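Local coordinates for protein orotidine 5'-phosphate decarboxylase (Lactobacillus acidophilus, PDB 3TFX) that probably catalyses the decarboxylation of orotidine 5'-monophosphate to uridine 5'-monophosphate, the last step of de novo UMP synthesis, at residues A[154-165]-A[175-186]. Numbering follows the deposited sequence.
Sequences KHSGADGVICSP and IGDDFLYVTPGI
The ring of Phe-179 lies flat on the backbone of Gly-160, whose CA sits over its centre in a CH-pi contact 3.5 Å from the centroid. Ile-175 CG2 rests on the opposite face toward the rim, and at the edges come Ala-158 O and, in plane, Tyr-181 CE1. Val-161 CG1 meets Phe-179 CE2 at 3.8 Å, the two side chains crossing at about a right angle. Tyr-181 is held by its own segment: its OH donates to Gly-176 O (2.6 Å), while Cys-163 SG stands at its ring edge. Lys-154, bent at chi2 (71°), runs past Phe-179 and Ile-175 to where NZ donates a hydrogen bond to Asp-178 O (2.7 Å), tilted 17° from the carbonyl plane; a longer salt bridge to Asp-178 OD1 is seconded by a water joining the same two atoms. Beyond, strands 160-162 and 180-183 pair in parallel, Val-161 N donating to Leu-180 O (2.9 Å) and Val-182 N to Val-161 O (3.0 Å), as neighbours in the TIM barrel linked by the crossover helix 168-175. With Phe-179 cut back to an alanine, Gly-160 and Ile-175 would probably lose the surface between them, and the aliphatic part of Lys-154 its support. An apolar cluster thus surrounds the Phe-179 ring on the helix side of the barrel, while carbonyl, carboxylate and water probably compensate the Lys-154 charge at its border.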
# COMPACT_ATOMS: atom_id res chain seq x y z
N LYS A 154 13.13 12.88 -3.93
CA LYS A 154 14.44 12.98 -4.61
C LYS A 154 15.60 12.92 -3.62
O LYS A 154 16.53 12.16 -3.81
CB LYS A 154 14.52 14.25 -5.48
CG LYS A 154 15.92 14.68 -5.94
CD LYS A 154 16.50 13.75 -6.99
CE LYS A 154 17.84 14.24 -7.54
NZ LYS A 154 18.41 13.24 -8.50
N HIS A 155 15.53 13.70 -2.54
CA HIS A 155 16.61 13.68 -1.53
C HIS A 155 16.63 12.44 -0.66
O HIS A 155 17.55 12.26 0.13
CB HIS A 155 16.58 14.94 -0.65
CG HIS A 155 16.79 16.20 -1.42
ND1 HIS A 155 17.75 16.32 -2.40
CD2 HIS A 155 16.17 17.40 -1.35
CE1 HIS A 155 17.70 17.53 -2.92
NE2 HIS A 155 16.76 18.21 -2.29
N SER A 156 15.64 11.56 -0.83
CA SER A 156 15.55 10.35 -0.02
C SER A 156 15.73 9.03 -0.78
O SER A 156 15.33 7.98 -0.28
CB SER A 156 14.21 10.33 0.72
OG SER A 156 14.05 11.51 1.47
N GLY A 157 16.31 9.08 -1.97
CA GLY A 157 16.54 7.86 -2.75
C GLY A 157 15.48 7.44 -3.76
O GLY A 157 15.64 6.42 -4.43
N ALA A 158 14.39 8.19 -3.89
CA ALA A 158 13.41 7.88 -4.94
C ALA A 158 14.01 8.20 -6.31
O ALA A 158 14.75 9.16 -6.47
CB ALA A 158 12.12 8.65 -4.74
N ASP A 159 13.69 7.38 -7.31
CA ASP A 159 14.16 7.62 -8.66
C ASP A 159 13.24 8.52 -9.47
O ASP A 159 13.62 9.02 -10.54
CB ASP A 159 14.36 6.30 -9.37
CG ASP A 159 15.33 5.41 -8.66
OD1 ASP A 159 16.52 5.80 -8.54
OD2 ASP A 159 14.92 4.32 -8.21
N GLY A 160 12.03 8.73 -8.97
CA GLY A 160 11.05 9.53 -9.69
C GLY A 160 9.79 9.75 -8.89
O GLY A 160 9.71 9.35 -7.73
N VAL A 161 8.83 10.45 -9.51
CA VAL A 161 7.51 10.67 -8.92
C VAL A 161 6.39 10.38 -9.93
O VAL A 161 6.58 10.46 -11.14
CB VAL A 161 7.32 12.13 -8.45
CG1 VAL A 161 8.05 12.38 -7.16
CG2 VAL A 161 7.72 13.12 -9.57
N ILE A 162 5.21 10.07 -9.42
CA ILE A 162 4.00 10.07 -10.21
C ILE A 162 3.43 11.48 -10.12
O ILE A 162 3.17 11.96 -9.02
CB ILE A 162 2.95 9.08 -9.65
CG1 ILE A 162 3.57 7.70 -9.37
CG2 ILE A 162 1.66 9.08 -10.53
CD1 ILE A 162 4.18 6.97 -10.56
N CYS A 163 3.24 12.14 -11.26
CA CYS A 163 2.65 13.47 -11.30
C CYS A 163 1.76 13.59 -12.52
O CYS A 163 1.80 12.74 -13.40
CB CYS A 163 3.73 14.55 -11.31
SG CYS A 163 4.87 14.48 -12.74
N SER A 164 0.96 14.65 -12.58
CA SER A 164 0.14 14.91 -13.75
C SER A 164 1.03 15.56 -14.81
O SER A 164 2.02 16.21 -14.48
CB SER A 164 -0.99 15.87 -13.40
OG SER A 164 -0.61 17.18 -13.77
N PRO A 165 0.69 15.37 -16.10
CA PRO A 165 1.44 16.00 -17.19
C PRO A 165 1.71 17.50 -16.96
O PRO A 165 2.81 17.97 -17.24
CB PRO A 165 0.53 15.80 -18.41
CG PRO A 165 -0.69 15.01 -17.92
CD PRO A 165 -0.31 14.41 -16.61
N ILE A 175 13.67 20.01 -9.43
CA ILE A 175 14.35 18.73 -9.17
C ILE A 175 15.37 18.33 -10.25
O ILE A 175 16.37 17.70 -9.95
CB ILE A 175 13.34 17.60 -8.87
CG1 ILE A 175 12.61 17.90 -7.55
CG2 ILE A 175 14.06 16.23 -8.81
CD1 ILE A 175 11.33 17.11 -7.32
N GLY A 176 15.11 18.68 -11.51
CA GLY A 176 16.09 18.46 -12.57
C GLY A 176 15.93 17.15 -13.33
O GLY A 176 14.90 16.48 -13.21
N ASP A 177 16.96 16.79 -14.09
CA ASP A 177 16.89 15.71 -15.09
C ASP A 177 17.25 14.31 -14.57
O ASP A 177 16.96 13.30 -15.24
CB ASP A 177 17.76 16.08 -16.30
CG ASP A 177 17.22 17.27 -17.09
OD1 ASP A 177 15.99 17.39 -17.20
OD2 ASP A 177 18.02 18.10 -17.58
N ASP A 178 17.88 14.24 -13.40
CA ASP A 178 18.26 12.95 -12.81
C ASP A 178 17.10 12.39 -11.95
O ASP A 178 17.20 12.25 -10.73
CB ASP A 178 19.58 13.07 -12.03
CG ASP A 178 20.13 11.73 -11.56
OD1 ASP A 178 20.82 11.72 -10.53
OD2 ASP A 178 19.85 10.67 -12.19
N PHE A 179 15.99 12.09 -12.63
CA PHE A 179 14.70 11.83 -11.99
C PHE A 179 13.69 11.46 -13.06
O PHE A 179 13.79 11.93 -14.21
CB PHE A 179 14.22 13.08 -11.26
CG PHE A 179 13.41 12.80 -10.00
CD1 PHE A 179 13.92 11.99 -8.99
CD2 PHE A 179 12.16 13.39 -9.82
CE1 PHE A 179 13.19 11.75 -7.82
CE2 PHE A 179 11.42 13.16 -8.65
CZ PHE A 179 11.94 12.35 -7.64
N LEU A 180 12.73 10.62 -12.70
CA LEU A 180 11.69 10.18 -13.62
C LEU A 180 10.37 10.85 -13.31
O LEU A 180 9.86 10.75 -12.20
CB LEU A 180 11.54 8.66 -13.57
CG LEU A 180 12.76 7.85 -14.03
CD1 LEU A 180 12.60 6.40 -13.64
CD2 LEU A 180 13.07 8.00 -15.56
N TYR A 181 9.81 11.55 -14.29
CA TYR A 181 8.47 12.12 -14.13
C TYR A 181 7.50 11.21 -14.87
O TYR A 181 7.44 11.22 -16.10
CB TYR A 181 8.45 13.58 -14.61
CG TYR A 181 9.54 14.40 -13.95
CD1 TYR A 181 9.32 15.00 -12.71
CD2 TYR A 181 10.80 14.55 -14.54
CE1 TYR A 181 10.32 15.75 -12.07
CE2 TYR A 181 11.81 15.31 -13.91
CZ TYR A 181 11.56 15.89 -12.67
OH TYR A 181 12.54 16.61 -12.03
N VAL A 182 6.76 10.41 -14.10
CA VAL A 182 5.86 9.39 -14.64
C VAL A 182 4.41 9.89 -14.58
O VAL A 182 3.89 10.18 -13.50
CB VAL A 182 6.01 8.05 -13.91
CG1 VAL A 182 5.00 7.01 -14.43
CG2 VAL A 182 7.45 7.53 -14.04
N THR A 183 3.78 10.00 -15.76
CA THR A 183 2.51 10.71 -15.90
C THR A 183 1.38 9.84 -16.48
O THR A 183 1.42 9.49 -17.67
CB THR A 183 2.68 11.97 -16.80
OG1 THR A 183 3.03 11.56 -18.12
CG2 THR A 183 3.79 12.88 -16.28
N PRO A 184 0.35 9.50 -15.66
CA PRO A 184 -0.78 8.62 -16.08
C PRO A 184 -1.99 9.18 -16.84
O PRO A 184 -2.79 8.39 -17.39
CB PRO A 184 -1.27 8.01 -14.75
CG PRO A 184 -0.91 9.02 -13.72
CD PRO A 184 0.36 9.70 -14.20
N GLY A 185 -2.21 10.48 -16.90
CA GLY A 185 -3.54 10.90 -17.44
C GLY A 185 -3.76 10.85 -18.95
O GLY A 185 -4.69 11.47 -19.47
N ILE A 186 -2.94 10.08 -19.66
CA ILE A 186 -2.69 10.35 -21.09
C ILE A 186 -3.66 9.68 -22.10
O ILE A 186 -3.87 8.46 -22.06
CB ILE A 186 -1.22 10.03 -21.45
CG1 ILE A 186 -0.24 10.74 -20.47
CG2 ILE A 186 -0.92 10.34 -22.93
CD1 ILE A 186 -0.29 12.28 -20.46
O HOH W 1 21.29 14.15 -9.28